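Local coordinates for protein NOVP (Streptomyces caeruleus, PDB 2WK1) that catalyses the S-adenosyl-L-methionine-dependent methylation of the 4-hydroxyl of the noviose sugar, the penultimate step in the biosynthesis of the antibiotic novobiocin, at residues P148-D153 with G157-A162; D216-E221 with V242-M247; G196-T201 with W224-N229. All coordinates share one frame; numbering follows the deposited sequence. Where two conformers were deposited one is given.

Contact 1: residues P148-D153 with G157-A162; sequences PDVGED and GDRKMA. With SAH (S-adenosyl-L-homocysteine), chain B.
Val150 rests its two methyl groups on the flank of helix 156-161, where the loop that follows strand 138-142 of the methyltransferase's Rossmann-like fold folds back over the helix it leads into. CG2 does most of the touching: it lies 3.9 Å from Asp158 CB and reaches the backbone N and CG of Arg159, while CG1 rests more loosely on Asp158 CB. The valine crosses both helix side chains at about a right angle, its compact branched end lying across Asp158 CB and Arg159 CG. Arg159 closes the other end with its aliphatic part. Its CD comes within 3.1 Å of Gly151 O and also meets Glu152 O; here methylenes lie against carbonyl oxygens, and no hydrogen bond joins the two segments. A bend at chi3 (-35°) carries the guanidinium on past Glu152 O, and NH1 is hydrogen-bonded to Gly154 O.

Further out, the carboxylate of Asp158 turns from the valine to accept hydrogen bonds from the backbone N atoms of Tyr220 and Glu221, at the first turn of helix 220-230, where N-H groups lack acceptors from a preceding turn and a carboxylate can supply them. At the start of 148-153, Pro148 sets its CD over one face of the adenine, 3.6 Å from N7 of S-adenosyl-L-homocysteine, on the opposite face from Phe198. Gly151 has positive phi, which favours glycine. An Asx turn over Asp149 to Gly151 brackets the valine: Asp149 OD1 accepts from Gly151 N at 3.2 Å, the donor lying above the carboxylate plane.

Contact 2: residues D216-E221 with V242-M247; sequences DGDLYE and VDDYMM. With SAH (S-adenosyl-L-homocysteine), chain B; EDO (1,2-ethanediol), chain F.
The acidic end of the S-adenosyl-L-homocysteine pocket and the predicted magnesium site meet here, where the loops after the neighbouring parallel strands 210-215 and 238-242 bring Asp216 against Asp243. Their carboxylates are stacked with planes 21° apart, and Asp216 OD1 lies 3.1 Å from Asp243 OD2. Two acceptors so close would be expected to repel; Arg214, in salt bridges with both residues, and Arg90, with Asp243, probably offset this. Water 1 lies between the two, 2.7 Å from Asp243 OD2 and near Asp216 OD2. With CG anti to the backbone N in both residues (chi1 -161° in Asp216, 179° in Asp243), each carboxylate is carried toward the other loop. Asp216 OD2 also accepts from the amino N of S-adenosyl-L-homocysteine at 2.8 Å, an acid suiting that amino group.

Asp218 and Asp244 form a looser acidic pair: OD1 of the first is 3.6 Å from OD2 of the second, with carboxylate planes nearly perpendicular. Water 2 lies between Asp244 OD2 and the backbone O of Asp218, while Asp218 OD2 approaches C5' of the ligand at 3.4 Å. A 1,2-ethanediol, probably from the crystallisation liquor, spans the backbones by accepting from Gly217 N through O1 and from Asp244 N through O2. The backbone O of Gly217 lies 3.2 Å from C8 of the adenine. Asp216, Asp243 and Asp244 are predicted magnesium ligands, though no magnesium is bound here; such a gathering of carboxylates beside the methyl-donor pocket is characteristic of the active site of a metal-dependent O-methyltransferase.

Contact 3: residues G196-T201 with W224-N229; sequences GWFKDT and WDTLTN. With SAH (S-adenosyl-L-homocysteine), chain B.
Phe198 lays one face of its ring over the adenine of S-adenosyl-L-homocysteine, with N1 of the base 3.4 Å above the ring plane near its centre. Ring atoms all round the phenyl group lie close to the base, a broad aromatic overlap suited to a flat purine. The residue grips the base a second time through its backbone: Phe198 N donates to N1 at 3.0 Å with an N-H...N angle of 158°, while the Trp197 ring meets the same nitrogen at its edge, near its own plane. With CG anti to the carbonyl carbon (chi1 -61°), the phenyl group stands between base and helix 220-230. There its CD2 lies 3.8 Å from Thr226 OG1, an oblique approach. That hydroxyl is hydrogen-bonded to Ser222 O within its own helix, so it can sit against an aromatic ring with its polarity met.

Lys199 and Asp225 extend the contact toward solvent. Asp225 OD2 lies 3.7 Å from Lys199 CB, beside the root of the lysine chain, whose extended tail leads away from the helix. Asp225 also serves its own helix, its backbone O accepting from Asn229 ND2 at 2.8 Å as well as from Asn229 N. At Gly196 the unusual backbone angles leave no place for a side chain, and Gly196 O lies 3.4 Å from C2 of the base. The short helix 198-201, entered from strand 191-195, an outermost strand of the sheet within this chain, thus flanks helix 220-230, whose Thr226 packs in turn on Leu213 and Met215 of strand 210-215.

How the contacts relate
Contact 1 lies at the surface and is held by methyl and methylene groups, whereas contacts 2 and 3 are partly buried and differ sharply in chemistry: contact 2 is a cluster of carboxylates balanced by arginines and water, contact 3 an aromatic and helical packing. All three reach the same S-adenosyl-L-homocysteine, contacts 1 and 3 at its adenine, contact 2 at its amino group, C5' and C8. Helix 220-230 is shared by contacts 2 and 3, and contact 1 reaches its start, where Val150 CG1 packs 3.4 Å from Glu221 OE1. Contacts 1 and 3 meet where Pro148 packs on Trp197.

Contact 1: residues P148-D153 with G157-A162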
loop_
_atom_site.group_PDB
_atom_site.type_symbol
_atom_site.label_atom_id
_atom_site.label_comp_id
_atom_site.label_asym_id
_atom_site.label_seq_id
_atom_site.Cartn_x
_atom_site.Cartn_y
_atom_site.Cartn_z
ATOM N N PRO A 148 25.028 17.082 -0.567
ATOM C CA PRO A 148 26.192 17.783 -0.001
ATOM C C PRO A 148 26.172 19.252 -0.352
ATOM O O PRO A 148 25.634 19.627 -1.394
ATOM C CB PRO A 148 27.388 17.101 -0.682
ATOM C CG PRO A 148 26.817 16.573 -2.002
ATOM C CD PRO A 148 25.421 16.132 -1.638
ATOM N N ASP A 149 26.728 20.064 0.537
ATOM C CA ASP A 149 26.997 21.451 0.242
ATOM C C ASP A 149 28.306 21.504 -0.538
ATOM O O ASP A 149 29.368 21.270 0.034
ATOM C CB ASP A 149 27.113 22.227 1.556
ATOM C CG ASP A 149 27.382 23.706 1.359
ATOM O OD1 ASP A 149 27.688 24.131 0.235
ATOM O OD2 ASP A 149 27.276 24.442 2.360
ATOM N N VAL A 150 28.222 21.760 -1.845
ATOM C CA VAL A 150 29.385 21.621 -2.723
ATOM C C VAL A 150 30.448 22.695 -2.499
ATOM O O VAL A 150 31.598 22.498 -2.894
ATOM C CB VAL A 150 28.993 21.539 -4.235
ATOM C CG1 VAL A 150 28.081 20.341 -4.482
ATOM C CG2 VAL A 150 28.359 22.814 -4.747
ATOM N N GLY A 151 30.056 23.798 -1.860
ATOM C CA GLY A 151 31.006 24.842 -1.454
ATOM C C GLY A 151 31.530 25.635 -2.632
ATOM O O GLY A 151 31.100 25.455 -3.781
ATOM N N GLU A 152 32.499 26.505 -2.346
ATOM C CA GLU A 152 33.023 27.432 -3.352
ATOM C C GLU A 152 33.775 26.743 -4.504
ATOM O O GLU A 152 33.865 27.291 -5.610
ATOM C CB GLU A 152 33.914 28.499 -2.682
ATOM C CG GLU A 152 35.243 27.968 -2.138
ATOM C CD GLU A 152 36.051 29.019 -1.369
ATOM O OE1 GLU A 152 35.473 30.033 -0.905
ATOM O OE2 GLU A 152 37.275 28.818 -1.222
ATOM N N ASP A 153 34.310 25.551 -4.258
ATOM C CA ASP A 153 35.032 24.805 -5.297
ATOM C C ASP A 153 34.149 23.789 -6.063
ATOM O O ASP A 153 34.642 23.036 -6.914
ATOM C CB ASP A 153 36.247 24.101 -4.690
ATOM C CG ASP A 153 37.183 25.067 -3.951
ATOM O OD1 ASP A 153 37.365 26.219 -4.423
ATOM O OD2 ASP A 153 37.731 24.667 -2.900
ATOM N N GLY A 157 27.499 24.853 -11.958
ATOM C CA GLY A 157 26.071 24.544 -12.032
ATOM C C GLY A 157 25.510 24.012 -10.727
ATOM O O GLY A 157 24.365 24.290 -10.381
ATOM N N ASP A 158 26.328 23.276 -9.982
ATOM C CA ASP A 158 25.904 22.752 -8.685
ATOM C C ASP A 158 25.838 23.876 -7.667
ATOM O O ASP A 158 24.896 23.938 -6.873
ATOM C CB ASP A 158 26.876 21.675 -8.181
ATOM C CG ASP A 158 26.761 20.365 -8.932
ATOM O OD1 ASP A 158 25.772 20.184 -9.695
ATOM O OD2 ASP A 158 27.665 19.499 -8.738
ATOM N N ARG A 159 26.833 24.773 -7.698
ATOM C CA ARG A 159 26.851 25.909 -6.759
ATOM C C ARG A 159 25.625 26.780 -6.930
ATOM O O ARG A 159 25.001 27.197 -5.936
ATOM C CB ARG A 159 28.104 26.767 -6.955
ATOM C CG ARG A 159 29.397 26.078 -6.586
ATOM C CD ARG A 159 30.618 27.053 -6.452
ATOM N NE ARG A 159 30.595 28.167 -7.406
ATOM C CZ ARG A 159 31.260 28.214 -8.562
ATOM N NH1 ARG A 159 32.027 27.199 -8.963
ATOM N NH2 ARG A 159 31.157 29.293 -9.341
ATOM N N LYS A 160 25.262 27.041 -8.179
ATOM C CA LYS A 160 24.117 27.893 -8.482
ATOM C C LYS A 160 22.798 27.330 -7.966
ATOM O O LYS A 160 21.900 28.084 -7.573
ATOM C CB LYS A 160 24.018 28.170 -9.993
ATOM C CG LYS A 160 23.125 29.377 -10.366
ATOM C CD LYS A 160 22.928 29.506 -11.895
ATOM C CE LYS A 160 22.106 30.744 -12.273
ATOM N NZ LYS A 160 21.694 30.751 -13.721
ATOM N N MET A 161 22.664 26.007 -7.969
ATOM C CA MET A 161 21.425 25.362 -7.511
ATOM C C MET A 161 21.252 25.399 -5.991
ATOM O O MET A 161 20.121 25.447 -5.508
ATOM C CB MET A 161 21.354 23.903 -7.987
ATOM C CG MET A 161 21.130 23.757 -9.483
ATOM S SD MET A 161 20.780 22.066 -10.003
ATOM C CE MET A 161 22.179 21.121 -9.358
ATOM N N ALA A 162 22.354 25.327 -5.237
ATOM C CA ALA A 162 22.318 25.331 -3.762
ATOM C C ALA A 162 21.303 24.326 -3.218
ATOM O O ALA A 162 20.530 24.630 -2.301
ATOM C CB ALA A 162 22.050 26.745 -3.194
HETATM N N SAH B . 15.442 8.067 -5.570
HETATM C CA SAH B . 14.697 8.785 -4.479
HETATM C CB SAH B . 14.960 10.290 -4.567
HETATM C CG SAH B . 16.410 10.676 -4.309
HETATM S SD SAH B . 16.541 12.348 -3.661
HETATM C C SAH B . 13.244 8.399 -4.489
HETATM O O SAH B . 12.402 9.143 -3.973
HETATM O OXT SAH B . 12.925 7.301 -4.925
HETATM C "C5'" SAH B . 18.315 12.640 -3.796
HETATM C "C4'" SAH B . 19.133 11.778 -2.809
HETATM O "O4'" SAH B . 20.522 11.820 -3.217
HETATM C "C3'" SAH B . 19.061 12.222 -1.348
HETATM O "O3'" SAH B . 18.635 11.156 -0.480
HETATM C "C2'" SAH B . 20.508 12.675 -1.055
HETATM O "O2'" SAH B . 20.949 12.461 0.287
HETATM C "C1'" SAH B . 21.338 11.846 -2.041
HETATM N N9 SAH B . 22.617 12.409 -2.481
HETATM C C8 SAH B . 22.765 13.345 -3.454
HETATM N N7 SAH B . 24.078 13.554 -3.719
HETATM C C5 SAH B . 24.773 12.712 -2.914
HETATM C C6 SAH B . 26.165 12.387 -2.730
HETATM N N6 SAH B . 27.093 13.022 -3.427
HETATM N N1 SAH B . 26.480 11.438 -1.842
HETATM C C2 SAH B . 25.541 10.759 -1.159
HETATM N N3 SAH B . 24.228 10.991 -1.261
HETATM C C4 SAH B . 23.825 11.933 -2.140
#

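Contact 2: residues D216-E221 with V242-M247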
loop_
_atom_site.group_PDB
_atom_site.type_symbol
_atom_site.label_atom_id
_atom_site.label_comp_id
_atom_site.label_asym_id
_atom_site.label_seq_id
_atom_site.Cartn_x
_atom_site.Cartn_y
_atom_site.Cartn_z
ATOM N N ASP A 216 20.155 8.941 -9.012
ATOM C CA ASP A 216 19.219 9.971 -8.577
ATOM C C ASP A 216 19.885 10.828 -7.510
ATOM O O ASP A 216 19.357 10.980 -6.392
ATOM C CB ASP A 216 17.961 9.299 -8.021
ATOM C CG ASP A 216 16.740 10.225 -7.962
ATOM O OD1 ASP A 216 16.884 11.468 -8.080
ATOM O OD2 ASP A 216 15.612 9.686 -7.792
ATOM N N GLY A 217 21.028 11.391 -7.856
ATOM C CA GLY A 217 21.826 12.176 -6.919
ATOM C C GLY A 217 21.810 13.677 -7.109
ATOM O O GLY A 217 22.554 14.376 -6.433
ATOM N N ASP A 218 20.987 14.175 -8.039
ATOM C CA ASP A 218 20.658 15.608 -8.201
ATOM C C ASP A 218 21.733 16.603 -8.651
ATOM O O ASP A 218 21.370 17.658 -9.125
ATOM C CB ASP A 218 19.996 16.149 -6.923
ATOM C CG ASP A 218 18.538 15.742 -6.786
ATOM O OD1 ASP A 218 17.793 15.702 -7.800
ATOM O OD2 ASP A 218 18.140 15.453 -5.647
ATOM N N LEU A 219 23.015 16.272 -8.516
ATOM C CA LEU A 219 24.116 17.190 -8.834
ATOM C C LEU A 219 25.019 16.664 -9.910
ATOM O O LEU A 219 25.116 15.455 -10.102
ATOM C CB LEU A 219 25.008 17.374 -7.600
ATOM C CG LEU A 219 24.402 17.888 -6.317
ATOM C CD1 LEU A 219 25.478 17.935 -5.216
ATOM C CD2 LEU A 219 23.808 19.221 -6.593
ATOM N N TYR A 220 25.721 17.568 -10.582
ATOM C CA TYR A 220 26.763 17.164 -11.519
ATOM C C TYR A 220 27.760 16.268 -10.814
ATOM O O TYR A 220 28.129 15.194 -11.333
ATOM C CB TYR A 220 27.472 18.387 -12.101
ATOM C CG TYR A 220 28.695 18.078 -12.929
ATOM C CD1 TYR A 220 29.934 17.898 -12.334
ATOM C CD2 TYR A 220 28.599 17.964 -14.303
ATOM C CE1 TYR A 220 31.058 17.625 -13.098
ATOM C CE2 TYR A 220 29.704 17.693 -15.078
ATOM C CZ TYR A 220 30.933 17.515 -14.466
ATOM O OH TYR A 220 32.059 17.257 -15.232
ATOM N N GLU A 221 28.233 16.696 -9.644
ATOM C CA GLU A 221 29.302 15.932 -9.017
ATOM C C GLU A 221 28.863 14.549 -8.570
ATOM O O GLU A 221 29.609 13.580 -8.731
ATOM C CB GLU A 221 29.979 16.720 -7.913
ATOM C CG GLU A 221 29.253 17.005 -6.659
ATOM C CD GLU A 221 30.279 17.396 -5.596
ATOM O OE1 GLU A 221 30.737 18.557 -5.604
ATOM O OE2 GLU A 221 30.685 16.516 -4.816
ATOM N N VAL A 242 18.705 7.359 -15.468
ATOM C CA VAL A 242 19.031 8.711 -15.025
ATOM C C VAL A 242 17.716 9.368 -14.635
ATOM O O VAL A 242 16.874 9.673 -15.502
ATOM C CB VAL A 242 19.692 9.532 -16.151
ATOM C CG1 VAL A 242 20.098 10.861 -15.636
ATOM C CG2 VAL A 242 20.866 8.768 -16.791
ATOM N N ASP A 243 17.528 9.621 -13.351
ATOM C CA ASP A 243 16.260 10.107 -12.853
ATOM C C ASP A 243 15.877 11.470 -13.394
ATOM O O ASP A 243 14.712 11.697 -13.735
ATOM C CB ASP A 243 16.287 10.180 -11.324
ATOM C CG ASP A 243 14.982 10.700 -10.758
ATOM O OD1 ASP A 243 14.030 9.875 -10.685
ATOM O OD2 ASP A 243 14.900 11.919 -10.442
ATOM N N ASP A 244 16.850 12.374 -13.408
ATOM C CA ASP A 244 16.628 13.825 -13.581
ATOM C C ASP A 244 17.608 14.230 -14.658
ATOM O O ASP A 244 18.743 14.592 -14.370
ATOM C CB ASP A 244 16.935 14.560 -12.248
ATOM C CG ASP A 244 16.359 15.985 -12.152
ATOM O OD1 ASP A 244 15.686 16.465 -13.070
ATOM O OD2 ASP A 244 16.579 16.619 -11.089
ATOM N N TYR A 245 17.183 14.098 -15.896
ATOM C CA TYR A 245 18.029 14.420 -17.051
ATOM C C TYR A 245 17.490 15.617 -17.810
ATOM O O TYR A 245 18.195 16.586 -18.059
ATOM C CB TYR A 245 18.129 13.207 -17.999
ATOM C CG TYR A 245 18.970 13.431 -19.252
ATOM C CD1 TYR A 245 20.348 13.294 -19.215
ATOM C CD2 TYR A 245 18.389 13.764 -20.456
ATOM C CE1 TYR A 245 21.128 13.509 -20.345
ATOM C CE2 TYR A 245 19.146 13.949 -21.593
ATOM C CZ TYR A 245 20.516 13.843 -21.532
ATOM O OH TYR A 245 21.251 14.051 -22.671
ATOM N N MET A 246 16.258 15.541 -18.253
ATOM C CA MET A 246 15.793 16.566 -19.166
ATOM C C MET A 246 15.781 17.963 -18.586
ATOM O O MET A 246 16.118 18.926 -19.304
ATOM C CB MET A 246 14.032 16.251 -19.492
ATOM C CG MET A 246 14.049 14.956 -20.090
ATOM S SD MET A 246 12.445 14.875 -20.726
ATOM C CE MET A 246 12.419 13.015 -20.960
ATOM N N MET A 247 15.443 18.089 -17.311
ATOM C CA MET A 247 15.226 19.414 -16.710
ATOM C C MET A 247 16.277 19.775 -15.690
ATOM O O MET A 247 16.094 20.738 -14.933
ATOM C CB MET A 247 13.858 19.478 -16.015
ATOM C CG MET A 247 12.720 18.941 -16.800
ATOM S SD MET A 247 12.678 19.600 -18.449
ATOM C CE MET A 247 12.582 21.369 -18.188
HETATM N N SAH B . 15.442 8.067 -5.570
HETATM C CA SAH B . 14.697 8.785 -4.479
HETATM C CB SAH B . 14.960 10.290 -4.567
HETATM C CG SAH B . 16.410 10.676 -4.309
HETATM S SD SAH B . 16.541 12.348 -3.661
HETATM C C SAH B . 13.244 8.399 -4.489
HETATM O O SAH B . 12.402 9.143 -3.973
HETATM O OXT SAH B . 12.925 7.301 -4.925
HETATM C "C5'" SAH B . 18.315 12.640 -3.796
HETATM C "C4'" SAH B . 19.133 11.778 -2.809
HETATM O "O4'" SAH B . 20.522 11.820 -3.217
HETATM C "C3'" SAH B . 19.061 12.222 -1.348
HETATM O "O3'" SAH B . 18.635 11.156 -0.480
HETATM C "C2'" SAH B . 20.508 12.675 -1.055
HETATM O "O2'" SAH B . 20.949 12.461 0.287
HETATM C "C1'" SAH B . 21.338 11.846 -2.041
HETATM N N9 SAH B . 22.617 12.409 -2.481
HETATM C C8 SAH B . 22.765 13.345 -3.454
HETATM N N7 SAH B . 24.078 13.554 -3.719
HETATM C C5 SAH B . 24.773 12.712 -2.914
HETATM C C6 SAH B . 26.165 12.387 -2.730
HETATM N N6 SAH B . 27.093 13.022 -3.427
HETATM N N1 SAH B . 26.480 11.438 -1.842
HETATM C C2 SAH B . 25.541 10.759 -1.159
HETATM N N3 SAH B . 24.228 10.991 -1.261
HETATM C C4 SAH B . 23.825 11.933 -2.140
HETATM C C1 EDO F . 21.676 11.214 -11.761
HETATM O O1 EDO F . 22.424 11.276 -10.490
HETATM C C2 EDO F . 20.837 12.459 -12.112
HETATM O O2 EDO F . 19.439 12.214 -11.823
HETATM O O HOH W 1 13.801 12.047 -7.953
HETATM O O HOH W 2 18.595 18.208 -9.570
#

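Contact 3: residues G196-T201 with W224-N229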
loop_
_atom_site.group_PDB
_atom_site.type_symbol
_atom_site.label_atom_id
_atom_site.label_comp_id
_atom_site.label_asym_id
_atom_site.label_seq_id
_atom_site.Cartn_x
_atom_site.Cartn_y
_atom_site.Cartn_z
ATOM N N GLY A 196 27.143 7.166 3.184
ATOM C CA GLY A 196 28.215 8.159 3.075
ATOM C C GLY A 196 28.143 8.930 1.770
ATOM O O GLY A 196 27.264 8.688 0.925
ATOM N N TRP A 197 29.038 9.895 1.616
ATOM C CA TRP A 197 29.112 10.640 0.394
ATOM C C TRP A 197 29.621 9.725 -0.724
ATOM O O TRP A 197 30.537 8.937 -0.501
ATOM C CB TRP A 197 30.055 11.844 0.581
ATOM C CG TRP A 197 29.606 12.716 1.710
ATOM C CD1 TRP A 197 30.262 12.923 2.891
ATOM C CD2 TRP A 197 28.384 13.442 1.807
ATOM N NE1 TRP A 197 29.524 13.740 3.711
ATOM C CE2 TRP A 197 28.365 14.074 3.069
ATOM C CE3 TRP A 197 27.299 13.632 0.948
ATOM C CZ2 TRP A 197 27.297 14.871 3.490
ATOM C CZ3 TRP A 197 26.238 14.408 1.382
ATOM C CH2 TRP A 197 26.240 15.009 2.633
ATOM N N PHE A 198 29.037 9.824 -1.915
ATOM C CA PHE A 198 29.440 8.945 -3.022
ATOM C C PHE A 198 30.942 8.985 -3.301
ATOM O O PHE A 198 31.534 7.962 -3.609
ATOM C CB PHE A 198 28.704 9.281 -4.337
ATOM C CG PHE A 198 27.212 9.147 -4.263
ATOM C CD1 PHE A 198 26.603 8.230 -3.407
ATOM C CD2 PHE A 198 26.409 9.937 -5.076
ATOM C CE1 PHE A 198 25.236 8.175 -3.338
ATOM C CE2 PHE A 198 25.037 9.854 -5.005
ATOM C CZ PHE A 198 24.461 8.989 -4.128
ATOM N N LYS A 199 31.568 10.146 -3.141
ATOM C CA LYS A 199 33.015 10.227 -3.429
ATOM C C LYS A 199 33.811 9.365 -2.463
ATOM O O LYS A 199 34.946 8.976 -2.776
ATOM C CB LYS A 199 33.513 11.672 -3.396
ATOM C CG LYS A 199 33.403 12.328 -2.042
ATOM C CD LYS A 199 33.941 13.757 -2.003
ATOM C CE LYS A 199 33.783 14.327 -0.603
ATOM N NZ LYS A 199 33.969 15.809 -0.586
ATOM N N ASP A 200 33.253 9.103 -1.287
ATOM C CA ASP A 200 33.904 8.290 -0.258
ATOM C C ASP A 200 33.516 6.826 -0.345
ATOM O O ASP A 200 34.308 5.954 -0.019
ATOM C CB ASP A 200 33.486 8.751 1.144
ATOM C CG ASP A 200 33.979 10.140 1.494
ATOM O OD1 ASP A 200 35.065 10.512 1.001
ATOM O OD2 ASP A 200 33.287 10.825 2.295
ATOM N N THR A 201 32.281 6.536 -0.740
ATOM C CA THR A 201 31.764 5.168 -0.682
ATOM C C THR A 201 31.885 4.376 -1.986
ATOM O O THR A 201 32.036 3.158 -1.951
ATOM C CB THR A 201 30.294 5.156 -0.270
ATOM O OG1 THR A 201 29.525 5.816 -1.282
ATOM C CG2 THR A 201 30.081 5.832 1.085
ATOM N N TRP A 224 28.551 12.426 -11.802
ATOM C CA TRP A 224 29.867 12.092 -12.326
ATOM C C TRP A 224 30.531 11.019 -11.473
ATOM O O TRP A 224 31.092 10.050 -11.990
ATOM C CB TRP A 224 30.744 13.363 -12.401
ATOM C CG TRP A 224 32.055 13.056 -13.031
ATOM C CD1 TRP A 224 33.212 12.762 -12.388
ATOM C CD2 TRP A 224 32.323 12.926 -14.435
ATOM N NE1 TRP A 224 34.198 12.483 -13.305
ATOM C CE2 TRP A 224 33.676 12.576 -14.569
ATOM C CE3 TRP A 224 31.558 13.091 -15.587
ATOM C CZ2 TRP A 224 34.271 12.369 -15.821
ATOM C CZ3 TRP A 224 32.159 12.891 -16.830
ATOM C CH2 TRP A 224 33.496 12.535 -16.931
ATOM N N ASP A 225 30.467 11.185 -10.158
ATOM C CA ASP A 225 31.101 10.194 -9.263
ATOM C C ASP A 225 30.412 8.821 -9.336
ATOM O O ASP A 225 31.052 7.770 -9.242
ATOM C CB ASP A 225 31.124 10.703 -7.833
ATOM C CG ASP A 225 32.091 11.886 -7.649
ATOM O OD1 ASP A 225 32.947 12.127 -8.536
ATOM O OD2 ASP A 225 31.958 12.570 -6.618
ATOM N N THR A 226 29.112 8.821 -9.587
ATOM C CA THR A 226 28.405 7.578 -9.756
ATOM C C THR A 226 28.826 6.885 -11.042
ATOM O O THR A 226 29.155 5.691 -11.049
ATOM C CB THR A 226 26.891 7.801 -9.744
ATOM O OG1 THR A 226 26.476 8.308 -8.459
ATOM C CG2 THR A 226 26.179 6.506 -10.013
ATOM N N LEU A 227 28.782 7.616 -12.158
ATOM C CA LEU A 227 29.153 6.992 -13.421
ATOM C C LEU A 227 30.614 6.502 -13.420
ATOM O O LEU A 227 30.922 5.403 -13.879
ATOM C CB LEU A 227 28.929 7.922 -14.602
ATOM C CG LEU A 227 27.466 8.146 -14.968
ATOM C CD1 LEU A 227 27.343 9.404 -15.857
ATOM C CD2 LEU A 227 26.907 6.898 -15.638
ATOM N N THR A 228 31.523 7.343 -12.954
ATOM C CA THR A 228 32.929 6.983 -13.048
ATOM C C THR A 228 33.223 5.699 -12.264
ATOM O O THR A 228 33.984 4.848 -12.714
ATOM C CB THR A 228 33.868 8.108 -12.610
ATOM O OG1 THR A 228 33.616 8.503 -11.290
ATOM C CG2 THR A 228 33.769 9.267 -13.502
ATOM N N ASN A 229 32.617 5.559 -11.100
ATOM C CA ASN A 229 32.895 4.408 -10.237
ATOM C C ASN A 229 32.050 3.184 -10.541
ATOM O O ASN A 229 32.514 2.069 -10.331
ATOM C CB ASN A 229 32.703 4.821 -8.784
ATOM C CG ASN A 229 33.819 5.729 -8.321
ATOM O OD1 ASN A 229 34.981 5.294 -8.242
ATOM N ND2 ASN A 229 33.496 6.982 -8.015
HETATM N N SAH B . 15.442 8.067 -5.570
HETATM C CA SAH B . 14.697 8.785 -4.479
HETATM C CB SAH B . 14.960 10.290 -4.567
HETATM C CG SAH B . 16.410 10.676 -4.309
HETATM S SD SAH B . 16.541 12.348 -3.661
HETATM C C SAH B . 13.244 8.399 -4.489
HETATM O O SAH B . 12.402 9.143 -3.973
HETATM O OXT SAH B . 12.925 7.301 -4.925
HETATM C "C5'" SAH B . 18.315 12.640 -3.796
HETATM C "C4'" SAH B . 19.133 11.778 -2.809
HETATM O "O4'" SAH B . 20.522 11.820 -3.217
HETATM C "C3'" SAH B . 19.061 12.222 -1.348
HETATM O "O3'" SAH B . 18.635 11.156 -0.480
HETATM C "C2'" SAH B . 20.508 12.675 -1.055
HETATM O "O2'" SAH B . 20.949 12.461 0.287
HETATM C "C1'" SAH B . 21.338 11.846 -2.041
HETATM N N9 SAH B . 22.617 12.409 -2.481
HETATM C C8 SAH B . 22.765 13.345 -3.454
HETATM N N7 SAH B . 24.078 13.554 -3.719
HETATM C C5 SAH B . 24.773 12.712 -2.914
HETATM C C6 SAH B . 26.165 12.387 -2.730
HETATM N N6 SAH B . 27.093 13.022 -3.427
HETATM N N1 SAH B . 26.480 11.438 -1.842
HETATM C C2 SAH B . 25.541 10.759 -1.159
HETATM N N3 SAH B . 24.228 10.991 -1.261
HETATM C C4 SAH B . 23.825 11.933 -2.140
#